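Local coordinates for L-lysine 6-oxidase (Marinomonas mediterranea, PDB 3WEU), which oxidises the side-chain amine of L-lysine with a cysteine tryptophylquinone cofactor, releasing ammonium and the hydrogen peroxide that makes it antibacterial, at residues A[298-303]-A[327-332]; A[124-129]-A[133-138]; A[384-389]-A[517-522]. All blocks are in the same frame, centred on the assembly; numbering follows the deposited sequence.

Contact 1. Residues A[298-303]-A[327-332]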
ATOM      1  N   ASP A 298       5.770   7.164 -51.967  1.00 18.23           N
ATOM      2  CA  ASP A 298       6.149   8.099 -50.913  1.00 18.65           C
ATOM      3  C   ASP A 298       4.966   8.692 -50.160  1.00 19.19           C
ATOM      4  O   ASP A 298       5.077   9.057 -48.981  1.00 21.68           O
ATOM      5  CB  ASP A 298       6.971   9.255 -51.466  1.00 17.66           C
ATOM      6  CG  ASP A 298       8.261   8.820 -52.183  1.00 18.80           C
ATOM      7  OD1 ASP A 298       8.909   7.845 -51.771  1.00 19.57           O
ATOM      8  OD2 ASP A 298       8.589   9.518 -53.211  1.00 17.79           O
ATOM      9  N   ILE A 299       3.839   8.842 -50.816  1.00 17.46           N
ATOM     10  CA  ILE A 299       2.771   9.624 -50.242  1.00 16.87           C
ATOM     11  C   ILE A 299       1.605   8.749 -49.820  1.00 17.33           C
ATOM     12  O   ILE A 299       1.109   8.816 -48.662  1.00 16.95           O
ATOM     13  CB  ILE A 299       2.284  10.640 -51.235  1.00 16.92           C
ATOM     14  CG1 ILE A 299       3.464  11.457 -51.807  1.00 17.47           C
ATOM     15  CG2 ILE A 299       1.186  11.536 -50.647  1.00 17.37           C
ATOM     16  CD1 ILE A 299       4.284  12.175 -50.783  1.00 20.92           C
ATOM     17  N   LEU A 300       1.171   7.916 -50.739  1.00 15.99           N
ATOM     18  CA  LEU A 300       0.081   7.007 -50.480  1.00 17.41           C
ATOM     19  C   LEU A 300       0.194   6.199 -49.195  1.00 16.25           C
ATOM     20  O   LEU A 300      -0.799   6.038 -48.554  1.00 17.02           O
ATOM     21  CB  LEU A 300      -0.179   6.091 -51.661  1.00 17.82           C
ATOM     22  CG  LEU A 300      -1.245   5.008 -51.569  1.00 18.58           C
ATOM     23  CD1 LEU A 300      -2.612   5.695 -51.440  1.00 19.66           C
ATOM     24  CD2 LEU A 300      -1.150   4.125 -52.840  1.00 21.98           C
ATOM     25  N   PRO A 301       1.360   5.712 -48.827  1.00 17.38           N
ATOM     26  CA  PRO A 301       1.401   4.934 -47.577  1.00 17.94           C
ATOM     27  C   PRO A 301       1.047   5.791 -46.372  1.00 18.45           C
ATOM     28  O   PRO A 301       0.399   5.339 -45.456  1.00 16.10           O
ATOM     29  CB  PRO A 301       2.855   4.498 -47.519  1.00 20.75           C
ATOM     30  CG  PRO A 301       3.272   4.420 -49.038  1.00 21.13           C
ATOM     31  CD  PRO A 301       2.650   5.680 -49.547  1.00 19.99           C
ATOM     32  N   ILE A 302       1.379   7.052 -46.410  1.00 16.95           N
ATOM     33  CA  ILE A 302       1.054   7.912 -45.299  1.00 17.00           C
ATOM     34  C   ILE A 302      -0.467   8.051 -45.182  1.00 16.67           C
ATOM     35  O   ILE A 302      -1.105   7.916 -44.122  1.00 16.25           O
ATOM     36  CB  ILE A 302       1.728   9.270 -45.442  1.00 18.38           C
ATOM     37  CG1 ILE A 302       3.214   9.082 -45.337  1.00 19.84           C
ATOM     38  CG2 ILE A 302       1.229  10.200 -44.327  1.00 17.43           C
ATOM     39  CD1 ILE A 302       3.990  10.315 -45.721  1.00 24.58           C
ATOM     40  N   ILE A 303      -1.098   8.273 -46.305  1.00 16.57           N
ATOM     41  CA  ILE A 303      -2.521   8.413 -46.345  1.00 16.27           C
ATOM     42  C   ILE A 303      -3.227   7.130 -45.929  1.00 15.54           C
ATOM     43  O   ILE A 303      -4.187   7.172 -45.169  1.00 15.16           O
ATOM     44  CB  ILE A 303      -2.945   8.772 -47.786  1.00 17.21           C
ATOM     45  CG1 ILE A 303      -2.332  10.111 -48.227  1.00 19.31           C
ATOM     46  CG2 ILE A 303      -4.418   8.811 -47.876  1.00 17.12           C
ATOM     47  CD1 ILE A 303      -2.512  10.397 -49.720  1.00 21.57           C
ATOM     48  N   ASP A 327      -8.413  15.432 -55.668  1.00 25.52           N
ATOM     49  CA  ASP A 327      -7.600  14.428 -56.240  1.00 23.83           C
ATOM     50  C   ASP A 327      -6.137  14.494 -55.817  1.00 21.68           C
ATOM     51  O   ASP A 327      -5.389  15.367 -56.280  1.00 21.67           O
ATOM     52  CB  ASP A 327      -7.723  14.529 -57.781  1.00 28.26           C
ATOM     53  CG  ASP A 327      -7.141  13.289 -58.480  1.00 33.25           C
ATOM     54  OD1 ASP A 327      -6.498  12.404 -57.817  1.00 29.68           O
ATOM     55  OD2 ASP A 327      -7.330  13.205 -59.711  1.00 39.72           O
ATOM     56  N   TYR A 328      -5.709  13.573 -54.947  1.00 22.05           N
ATOM     57  CA  TYR A 328      -4.351  13.577 -54.411  1.00 22.19           C
ATOM     58  C   TYR A 328      -3.319  13.297 -55.531  1.00 24.26           C
ATOM     59  O   TYR A 328      -2.153  13.662 -55.380  1.00 22.38           O
ATOM     60  CB  TYR A 328      -4.163  12.625 -53.179  1.00 26.34           C
ATOM     61  CG  TYR A 328      -5.099  12.915 -51.986  1.00 27.81           C
ATOM     62  CD1 TYR A 328      -5.585  14.216 -51.699  1.00 29.72           C
ATOM     63  CD2 TYR A 328      -5.615  11.893 -51.221  1.00 29.83           C
ATOM     64  CE1 TYR A 328      -6.489  14.437 -50.639  1.00 27.34           C
ATOM     65  CE2 TYR A 328      -6.489  12.128 -50.145  1.00 23.81           C
ATOM     66  CZ  TYR A 328      -6.908  13.347 -49.867  1.00 26.38           C
ATOM     67  OH  TYR A 328      -7.775  13.476 -48.845  1.00 27.55           O
ATOM     68  N   ARG A 329      -3.726  12.721 -56.672  1.00 25.20           N
ATOM     69  CA  ARG A 329      -2.795  12.362 -57.725  1.00 25.39           C
ATOM     70  C   ARG A 329      -2.660  13.473 -58.739  1.00 23.88           C
ATOM     71  O   ARG A 329      -1.803  13.420 -59.582  1.00 28.41           O
ATOM     72  CB  ARG A 329      -3.258  11.060 -58.427  1.00 27.08           C
ATOM     73  CG  ARG A 329      -3.124   9.838 -57.519  1.00 30.81           C
ATOM     74  CD  ARG A 329      -3.620   8.507 -58.185  1.00 34.77           C
ATOM     75  NE  ARG A 329      -3.425   7.344 -57.282  1.00 33.43           N
ATOM     76  CZ  ARG A 329      -4.268   6.968 -56.303  1.00 43.87           C
ATOM     77  NH1 ARG A 329      -5.408   7.613 -56.066  1.00 42.01           N
ATOM     78  NH2 ARG A 329      -3.947   5.943 -55.489  1.00 44.03           N
ATOM     79  N   ASP A 330      -3.499  14.490 -58.673  1.00 23.46           N
ATOM     80  CA  ASP A 330      -3.405  15.654 -59.587  1.00 21.93           C
ATOM     81  C   ASP A 330      -2.269  16.601 -59.209  1.00 23.47           C
ATOM     82  O   ASP A 330      -2.359  17.334 -58.258  1.00 22.33           O
ATOM     83  CB  ASP A 330      -4.763  16.321 -59.676  1.00 22.63           C
ATOM     84  CG  ASP A 330      -4.798  17.551 -60.588  1.00 23.13           C
ATOM     85  OD1 ASP A 330      -3.807  17.989 -61.121  1.00 28.63           O
ATOM     86  OD2 ASP A 330      -5.847  18.131 -60.709  1.00 24.35           O
ATOM     87  N   GLY A 331      -1.169  16.556 -59.976  1.00 21.76           N
ATOM     88  CA  GLY A 331      -0.003  17.370 -59.846  1.00 23.63           C
ATOM     89  C   GLY A 331      -0.079  18.739 -60.462  1.00 21.22           C
ATOM     90  O   GLY A 331       0.837  19.519 -60.294  1.00 23.77           O
ATOM     91  N   SER A 332      -1.237  19.078 -60.998  1.00 25.88           N
ATOM     92  CA  SER A 332      -1.360  20.316 -61.793  1.00 25.09           C
ATOM     93  C   SER A 332      -1.402  21.564 -60.982  1.00 27.52           C
ATOM     94  O   SER A 332      -1.789  21.531 -59.813  1.00 23.04           O
ATOM     95  CB  SER A 332      -2.592  20.244 -62.666  1.00 26.58           C
ATOM     96  OG  SER A 332      -3.790  20.617 -62.011  1.00 28.22           O
TER

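Contact 2. Residues A[124-129]-A[133-138]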
ATOM      1  N   ALA A 124      19.452   1.770  -7.966  1.00 25.33           N
ATOM      2  CA  ALA A 124      20.490   2.787  -7.677  1.00 27.04           C
ATOM      3  C   ALA A 124      21.390   2.437  -6.452  1.00 29.90           C
ATOM      4  O   ALA A 124      22.493   2.928  -6.352  1.00 33.10           O
ATOM      5  CB  ALA A 124      19.807   4.137  -7.472  1.00 29.25           C
ATOM      6  N   SER A 125      20.926   1.556  -5.585  1.00 32.54           N
ATOM      7  CA  SER A 125      21.716   1.088  -4.448  1.00 34.73           C
ATOM      8  C   SER A 125      22.848   0.160  -4.919  1.00 39.21           C
ATOM      9  O   SER A 125      23.848   0.018  -4.241  1.00 39.30           O
ATOM     10  CB  SER A 125      20.803   0.437  -3.420  1.00 34.47           C
ATOM     11  OG  SER A 125      20.487  -0.877  -3.796  1.00 35.57           O
ATOM     12  N   LYS A 126      22.785  -0.360  -6.143  1.00 35.15           N
ATOM     13  CA  LYS A 126      23.903  -1.075  -6.710  1.00 33.17           C
ATOM     14  C   LYS A 126      24.778  -0.126  -7.466  1.00 36.64           C
ATOM     15  O   LYS A 126      24.394   0.395  -8.515  1.00 30.49           O
ATOM     16  CB  LYS A 126      23.423  -2.197  -7.630  1.00 39.85           C
ATOM     17  CG  LYS A 126      22.541  -3.249  -6.956  1.00 39.14           C
ATOM     18  CD  LYS A 126      23.306  -3.926  -5.825  1.00 47.98           C
ATOM     19  CE  LYS A 126      22.984  -5.403  -5.720  1.00 45.34           C
ATOM     20  NZ  LYS A 126      21.593  -5.416  -5.254  1.00 49.75           N
ATOM     21  N   THR A 127      25.989   0.103  -6.957  1.00 33.96           N
ATOM     22  CA  THR A 127      26.860   1.134  -7.479  1.00 34.62           C
ATOM     23  C   THR A 127      28.169   0.550  -8.006  1.00 34.83           C
ATOM     24  O   THR A 127      28.730   1.080  -8.935  1.00 36.94           O
ATOM     25  CB  THR A 127      27.122   2.245  -6.396  1.00 38.69           C
ATOM     26  OG1 THR A 127      27.834   1.685  -5.302  1.00 32.51           O
ATOM     27  CG2 THR A 127      25.812   2.774  -5.835  1.00 37.01           C
ATOM     28  N   ALA A 128      28.635  -0.574  -7.496  1.00 39.07           N
ATOM     29  CA  ALA A 128      29.833  -1.223  -8.115  1.00 39.08           C
ATOM     30  C   ALA A 128      29.562  -1.797  -9.486  1.00 36.28           C
ATOM     31  O   ALA A 128      28.497  -2.391  -9.702  1.00 31.36           O
ATOM     32  CB  ALA A 128      30.329  -2.345  -7.205  1.00 43.62           C
ATOM     33  N   SER A 129      30.546  -1.680 -10.375  1.00 35.27           N
ATOM     34  CA  SER A 129      30.443  -2.157 -11.729  1.00 37.54           C
ATOM     35  C   SER A 129      30.015  -3.598 -11.815  1.00 40.61           C
ATOM     36  O   SER A 129      29.217  -3.922 -12.669  1.00 36.69           O
ATOM     37  CB  SER A 129      31.779  -2.041 -12.444  1.00 44.97           C
ATOM     38  OG  SER A 129      31.845  -0.811 -13.106  1.00 50.45           O
ATOM     39  N   GLN A 133      26.649  -5.101 -13.490  1.00 26.31           N
ATOM     40  CA  GLN A 133      26.686  -6.079 -14.540  1.00 26.78           C
ATOM     41  C   GLN A 133      25.781  -7.267 -14.201  1.00 25.65           C
ATOM     42  O   GLN A 133      25.190  -7.867 -15.110  1.00 25.61           O
ATOM     43  CB  GLN A 133      28.126  -6.495 -14.916  1.00 29.78           C
ATOM     44  CG  GLN A 133      28.217  -7.523 -16.053  1.00 29.07           C
ATOM     45  CD  GLN A 133      29.593  -8.163 -16.188  1.00 30.07           C
ATOM     46  OE1 GLN A 133      30.018  -8.936 -15.327  1.00 29.84           O
ATOM     47  NE2 GLN A 133      30.258  -7.900 -17.279  1.00 28.13           N
ATOM     48  N   SER A 134      25.559  -7.567 -12.930  1.00 23.79           N
ATOM     49  CA  SER A 134      24.794  -8.763 -12.635  1.00 26.19           C
ATOM     50  C   SER A 134      23.275  -8.470 -12.756  1.00 26.15           C
ATOM     51  O   SER A 134      22.435  -9.353 -12.764  1.00 20.91           O
ATOM     52  CB  SER A 134      25.203  -9.345 -11.279  1.00 30.56           C
ATOM     53  OG  SER A 134      24.567  -8.570 -10.308  1.00 38.85           O
ATOM     54  N   LEU A 135      22.950  -7.205 -12.901  1.00 23.88           N
ATOM     55  CA  LEU A 135      21.565  -6.802 -13.135  1.00 25.04           C
ATOM     56  C   LEU A 135      21.099  -7.146 -14.568  1.00 24.27           C
ATOM     57  O   LEU A 135      19.882  -7.250 -14.810  1.00 22.82           O
ATOM     58  CB  LEU A 135      21.406  -5.281 -12.876  1.00 24.38           C
ATOM     59  CG  LEU A 135      21.492  -4.861 -11.396  1.00 22.57           C
ATOM     60  CD1 LEU A 135      21.550  -3.324 -11.334  1.00 24.06           C
ATOM     61  CD2 LEU A 135      20.296  -5.423 -10.627  1.00 24.07           C
ATOM     62  N   ILE A 136      22.066  -7.310 -15.473  1.00 23.26           N
ATOM     63  CA  ILE A 136      21.828  -7.595 -16.848  1.00 21.83           C
ATOM     64  C   ILE A 136      21.372  -9.039 -16.906  1.00 23.92           C
ATOM     65  O   ILE A 136      21.870  -9.903 -16.159  1.00 20.91           O
ATOM     66  CB  ILE A 136      23.116  -7.491 -17.684  1.00 18.90           C
ATOM     67  CG1 ILE A 136      23.696  -6.091 -17.556  1.00 20.65           C
ATOM     68  CG2 ILE A 136      22.926  -7.842 -19.165  1.00 20.13           C
ATOM     69  CD1 ILE A 136      24.950  -5.865 -18.307  1.00 20.98           C
ATOM     70  N   ILE A 137      20.423  -9.326 -17.801  1.00 20.51           N
ATOM     71  CA  ILE A 137      20.114 -10.700 -18.109  1.00 19.71           C
ATOM     72  C   ILE A 137      20.893 -11.043 -19.342  1.00 20.30           C
ATOM     73  O   ILE A 137      20.602 -10.541 -20.450  1.00 21.88           O
ATOM     74  CB  ILE A 137      18.625 -10.987 -18.353  1.00 20.71           C
ATOM     75  CG1 ILE A 137      17.763 -10.536 -17.191  1.00 23.11           C
ATOM     76  CG2 ILE A 137      18.403 -12.503 -18.560  1.00 19.73           C
ATOM     77  CD1 ILE A 137      16.269 -10.832 -17.355  1.00 24.72           C
ATOM     78  N   ASP A 138      21.907 -11.909 -19.161  1.00 19.61           N
ATOM     79  CA  ASP A 138      22.830 -12.284 -20.167  1.00 20.54           C
ATOM     80  C   ASP A 138      23.266 -13.759 -19.956  1.00 23.05           C
ATOM     81  O   ASP A 138      23.958 -14.113 -18.963  1.00 20.72           O
ATOM     82  CB  ASP A 138      24.039 -11.366 -20.094  1.00 21.87           C
ATOM     83  CG  ASP A 138      25.123 -11.717 -21.095  1.00 20.56           C
ATOM     84  OD1 ASP A 138      24.902 -12.527 -22.028  1.00 20.72           O
ATOM     85  OD2 ASP A 138      26.231 -11.122 -20.999  1.00 20.50           O
TER

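Contact 3. Residues A[384-389]-A[517-522]. With EDO (1,2-ethanediol), chain K.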
ATOM      1  N   ASN A 384       7.591  14.165 -26.013  1.00 15.41           N
ATOM      2  CA  ASN A 384       7.415  14.544 -24.628  1.00 15.99           C
ATOM      3  C   ASN A 384       6.285  15.464 -24.312  1.00 14.59           C
ATOM      4  O   ASN A 384       6.444  16.704 -24.256  1.00 15.57           O
ATOM      5  CB  ASN A 384       8.703  15.082 -23.971  1.00 15.16           C
ATOM      6  CG  ASN A 384       8.463  15.415 -22.538  1.00 15.81           C
ATOM      7  OD1 ASN A 384       7.610  14.808 -21.912  1.00 14.93           O
ATOM      8  ND2 ASN A 384       9.255  16.312 -21.979  1.00 16.56           N
ATOM      9  N   SER A 385       5.135  14.856 -24.051  1.00 14.01           N
ATOM     10  CA  SER A 385       3.951  15.517 -23.582  1.00 13.41           C
ATOM     11  C   SER A 385       3.751  15.308 -22.061  1.00 13.42           C
ATOM     12  O   SER A 385       2.681  15.588 -21.559  1.00 14.02           O
ATOM     13  CB  SER A 385       2.733  14.928 -24.299  1.00 12.72           C
ATOM     14  OG  SER A 385       2.763  13.476 -24.214  1.00 12.59           O
ATOM     15  N   VAL A 386       4.743  14.748 -21.400  1.00 14.98           N
ATOM     16  CA  VAL A 386       4.658  14.235 -20.040  1.00 16.36           C
ATOM     17  C   VAL A 386       5.309  15.153 -19.012  1.00 17.02           C
ATOM     18  O   VAL A 386       4.714  15.453 -17.946  1.00 16.67           O
ATOM     19  CB  VAL A 386       5.339  12.844 -19.994  1.00 19.03           C
ATOM     20  CG1 VAL A 386       5.290  12.274 -18.594  1.00 23.92           C
ATOM     21  CG2 VAL A 386       4.535  11.876 -20.903  1.00 19.22           C
ATOM     22  N   SER A 387       6.506  15.629 -19.302  1.00 15.43           N
ATOM     23  CA  SER A 387       7.234  16.487 -18.293  1.00 15.99           C
ATOM     24  C   SER A 387       7.480  17.913 -18.800  1.00 16.99           C
ATOM     25  O   SER A 387       7.694  18.135 -19.972  1.00 16.77           O
ATOM     26  CB  SER A 387       8.553  15.793 -17.892  1.00 16.92           C
ATOM     27  OG  SER A 387       9.365  15.565 -19.050  1.00 16.46           O
ATOM     28  N   SER A 388       7.371  18.886 -17.919  1.00 16.05           N
ATOM     29  CA  SER A 388       7.563  20.271 -18.284  1.00 16.03           C
ATOM     30  C   SER A 388       9.013  20.664 -18.340  1.00 15.54           C
ATOM     31  O   SER A 388       9.902  19.920 -17.899  1.00 17.41           O
ATOM     32  CB  SER A 388       6.876  21.150 -17.198  1.00 16.62           C
ATOM     33  OG  SER A 388       5.495  20.967 -17.137  1.00 15.10           O
ATOM     34  N   SER A 389       9.261  21.881 -18.798  1.00 18.79           N
ATOM     35  CA  SER A 389      10.607  22.452 -18.894  1.00 17.33           C
ATOM     36  C   SER A 389      11.308  22.427 -17.548  1.00 18.17           C
ATOM     37  O   SER A 389      12.536  22.309 -17.509  1.00 18.10           O
ATOM     38  CB  SER A 389      10.533  23.914 -19.366  1.00 18.09           C
ATOM     39  OG  SER A 389       9.770  24.742 -18.480  1.00 16.56           O
ATOM     40  N   THR A 517      -1.509   4.746 -24.048  1.00 13.57           N
ATOM     41  CA  THR A 517      -2.937   4.811 -24.241  1.00 12.73           C
ATOM     42  C   THR A 517      -3.257   6.179 -24.829  1.00 13.44           C
ATOM     43  O   THR A 517      -3.188   6.387 -26.090  1.00 13.16           O
ATOM     44  CB  THR A 517      -3.686   4.530 -22.917  1.00 13.36           C
ATOM     45  OG1 THR A 517      -3.228   5.423 -21.940  1.00 13.58           O
ATOM     46  CG2 THR A 517      -3.381   3.134 -22.428  1.00 13.27           C
ATOM     47  N   ILE A 518      -3.532   7.142 -23.951  1.00 13.08           N
ATOM     48  CA  ILE A 518      -3.795   8.503 -24.306  1.00 13.11           C
ATOM     49  C   ILE A 518      -3.008   9.410 -23.358  1.00 15.05           C
ATOM     50  O   ILE A 518      -2.543   8.954 -22.273  1.00 13.40           O
ATOM     51  CB  ILE A 518      -5.271   8.868 -24.255  1.00 15.33           C
ATOM     52  CG1 ILE A 518      -5.918   8.671 -22.859  1.00 20.03           C
ATOM     53  CG2 ILE A 518      -6.026   7.989 -25.278  1.00 15.05           C
ATOM     54  CD1 ILE A 518      -5.727   9.843 -21.913  1.00 27.11           C
ATOM     55  N   GLN A 519      -2.849  10.662 -23.791  1.00 13.42           N
ATOM     56  CA  GLN A 519      -2.289  11.693 -22.897  1.00 14.88           C
ATOM     57  C   GLN A 519      -3.168  12.902 -22.985  1.00 14.10           C
ATOM     58  O   GLN A 519      -3.599  13.252 -24.074  1.00 14.71           O
ATOM     59  CB  GLN A 519      -0.895  12.065 -23.387  1.00 14.76           C
ATOM     60  CG  GLN A 519      -0.076  12.802 -22.343  1.00 15.31           C
ATOM     61  CD  GLN A 519       0.407  11.963 -21.196  1.00 16.84           C
ATOM     62  OE1 GLN A 519       0.576  10.747 -21.295  1.00 17.19           O
ATOM     63  NE2 GLN A 519       0.636  12.637 -20.051  1.00 17.92           N
ATOM     64  N   THR A 520      -3.445  13.554 -21.845  1.00 14.41           N
ATOM     65  CA  THR A 520      -4.113  14.820 -21.842  1.00 14.14           C
ATOM     66  C   THR A 520      -3.025  15.889 -21.846  1.00 13.98           C
ATOM     67  O   THR A 520      -2.291  16.047 -20.853  1.00 14.83           O
ATOM     68  CB  THR A 520      -4.987  14.823 -20.542  1.00 18.47           C
ATOM     69  OG1 THR A 520      -6.050  13.849 -20.770  1.00 19.21           O
ATOM     70  CG2 THR A 520      -5.600  16.109 -20.349  1.00 20.72           C
ATOM     71  N   VAL A 521      -2.909  16.608 -22.950  1.00 13.35           N
ATOM     72  CA  VAL A 521      -1.750  17.478 -23.268  1.00 13.64           C
ATOM     73  C   VAL A 521      -2.160  18.965 -23.306  1.00 14.61           C
ATOM     74  O   VAL A 521      -3.057  19.397 -24.055  1.00 14.52           O
ATOM     75  CB  VAL A 521      -1.119  17.109 -24.628  1.00 15.10           C
ATOM     76  CG1 VAL A 521       0.196  17.837 -24.809  1.00 15.11           C
ATOM     77  CG2 VAL A 521      -0.939  15.571 -24.739  1.00 13.81           C
ATOM     78  N   ASN A 522      -1.482  19.764 -22.478  1.00 15.42           N
ATOM     79  CA  ASN A 522      -1.729  21.192 -22.423  1.00 13.76           C
ATOM     80  C   ASN A 522      -1.397  21.788 -23.796  1.00 14.08           C
ATOM     81  O   ASN A 522      -0.354  21.423 -24.389  1.00 13.51           O
ATOM     82  CB  ASN A 522      -0.791  21.867 -21.391  1.00 13.05           C
ATOM     83  CG  ASN A 522      -0.820  23.358 -21.531  1.00 13.25           C
ATOM     84  OD1 ASN A 522      -0.000  23.938 -22.211  1.00 14.52           O
ATOM     85  ND2 ASN A 522      -1.867  23.953 -21.040  1.00 14.13           N
TER
HETATM   86  C1  EDO K 809      -3.327   4.330 -18.094  1.00 36.43           C
HETATM   87  O1  EDO K 809      -2.227   4.454 -18.983  1.00 34.77           O
HETATM   88  C2  EDO K 809      -4.529   4.186 -18.984  1.00 33.54           C
HETATM   89  O2  EDO K 809      -4.795   5.428 -19.674  1.00 28.94           O
HETATM   90  O   HOH W   1       0.309  15.599 -19.913  1.00 15.30           O

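Contact 1. Residues A[298-303]-A[327-332]
Ile-303 and Tyr-328 make the main apolar touch of this contact. The terminal methyl CD1 of Ile-303 lies 3.8 Å from CD2 of the Tyr-328 ring and approaches it at a slant. CG1 of Ile-303 stands beside the backbone N (chi1 -62°), and the extended branch carries CD1 across to the tyrosine. A looser touch adds to this. The methyl CD2 of Leu-300 comes within 4.3 Å of NH2 of Arg-329, also at a slant to the guanidinium.

Several polar bonds brace the loop from within. Asp-327 to Asp-330 form a type I beta turn, and the N of Arg-329 gives a bond of 3.0 Å to OD1 of Asp-327, an Asx turn. This oxygen is met from above the carboxylate plane. A second Asx turn follows at Asp-330, whose OD1 takes both the N and the OG of Ser-332, each at 2.8 Å. The hydroxyl of Tyr-328 bonds Gln-325 and the N of Phe-324.

The contact sets the middle of helix 295-308 against the loop leading to helix 336-344. Phe-295 touches both sides of it. Helix 407-418 covers Ile-299 and bonds the loop through Trp-416, while Tyr-342 of helix 336-344 meets the Tyr-328 ring edge-to-face.

Contact 2. Residues A[124-129]-A[133-138]
Gln-133 meets Ser-129 through the backbone. Its N donates to the O of Ser-129 at 2.9 Å, with an N-H...O angle of 153°. This is an i to i+4 helical bond, and it spans the short helix 129-134 almost from end to end. The donor sits 24° out of the carbonyl plane. CB of Gln-133 also lies close to this oxygen, at 3.6 Å from the O of Ser-129. The remainder of the side chain runs off in another direction. CG is anti to the backbone N (chi1 -179°) and the chain runs on extended, which puts NE2 in bonding range of the O atoms of Leu-483 and Asn-481. The hydroxyl of Ser-129 likewise has a partner in that region, Glu-486.

Ser-134 turns its hydroxyl back to the O of Glu-131, within the helix. Leu-135 then supplies the side-chain part of the contact. Its CD1 methyl lies 4.3 Å from CB of Lys-126, so the touch falls at the root of the lysine. It is a loose apolar contact. Leu-135 is buried and also packs on Asn-123.

The N of Ile-136 bonds the O of Gln-133 at 3.2 Å. Ile-137 and Asp-138 form the weakly bonded start of strand 137-145. Asp-138 bonds His-88 and Tyr-162 through its carboxylate.

Ala-128 occupies the N-cap position, and the backbone N atoms of Thr-127 and Ala-128 are both held by the carboxylate of Glu-131. The contact sets the loop that follows strand 80-91 beside the short helix and Leu-135. The chain then passes into strand 137-145, which pairs antiparallel with 80-91 in the large mixed sheet.

Contact 3. Residues A[384-389]-A[517-522]
The side chains of Val-386 and Gln-519 cross at about a right angle, and CG2 of Val-386 sits over one face of the amide, 4.1 Å from NE2 of Gln-519 and about as far from its CD and OE1. OE1 accepts from the indole NE1 of Trp-580. NE2 gives a bond of 3.0 Å to a water. The O atoms of Ser-385 and Thr-520 lie in its reach, among more acceptors than it has protons. This water can link the two segments. CG of Gln-519 points opposite the backbone N (chi1 -163°), and the bend at chi2 (72°) brings the amide to Val-386 CG2, beside Ser-385.

The second flat amide, Asn-384, shapes its own loop. Its OD1 accepts from two backbone donors. The N of Ser-387 comes in the carbonyl plane on a lone pair at 3.0 Å. The N of Val-386, at 2.9 Å, lies above that plane. ND2 bonds OG of Ser-387 and the O of Val-398.

Ser-385 packs against the strand. Its CB lies 3.8 Å from CG2 of Val-521, and its OG is 3.5 Å from CG of Gln-519. That hydroxyl is bonded to Ser-381.

A 1,2-ethanediol, probably from the crystallisation liquor, bonds OG1 of Thr-517 through O2 at 2.8 Å, and also the O of Phe-514.

Asn-384 starts an Asx turn, extended by Ser-387 N into an Asx motif. The loop packs on strand 518-522, which pairs antiparallel with 575-579. These strands adjoin Cys-516 and Trp-581, cross-linked as the cysteine tryptophylquinone, so the contact is probably near the cofactor.

How the contacts relate
The three contacts follow one another along the chain and do not touch. Contacts 1 and 2 lie on opposite sides of the chain's centre, about 51 Å apart between their centres. Contact 3 is nearer the middle, about 17 Å from the chain's centre. Each is partly buried, but exposed residues take part in contacts 1 and 2, while none do in contact 3. No helix or strand is shared. Contact 1 joins a helix to a loop further along the chain by apolar side chains. Contact 2 is local and rests on a helical backbone bond. Contact 3 joins segments far apart in sequence through side-chain packing and a water that can bridge them, probably near the cofactor.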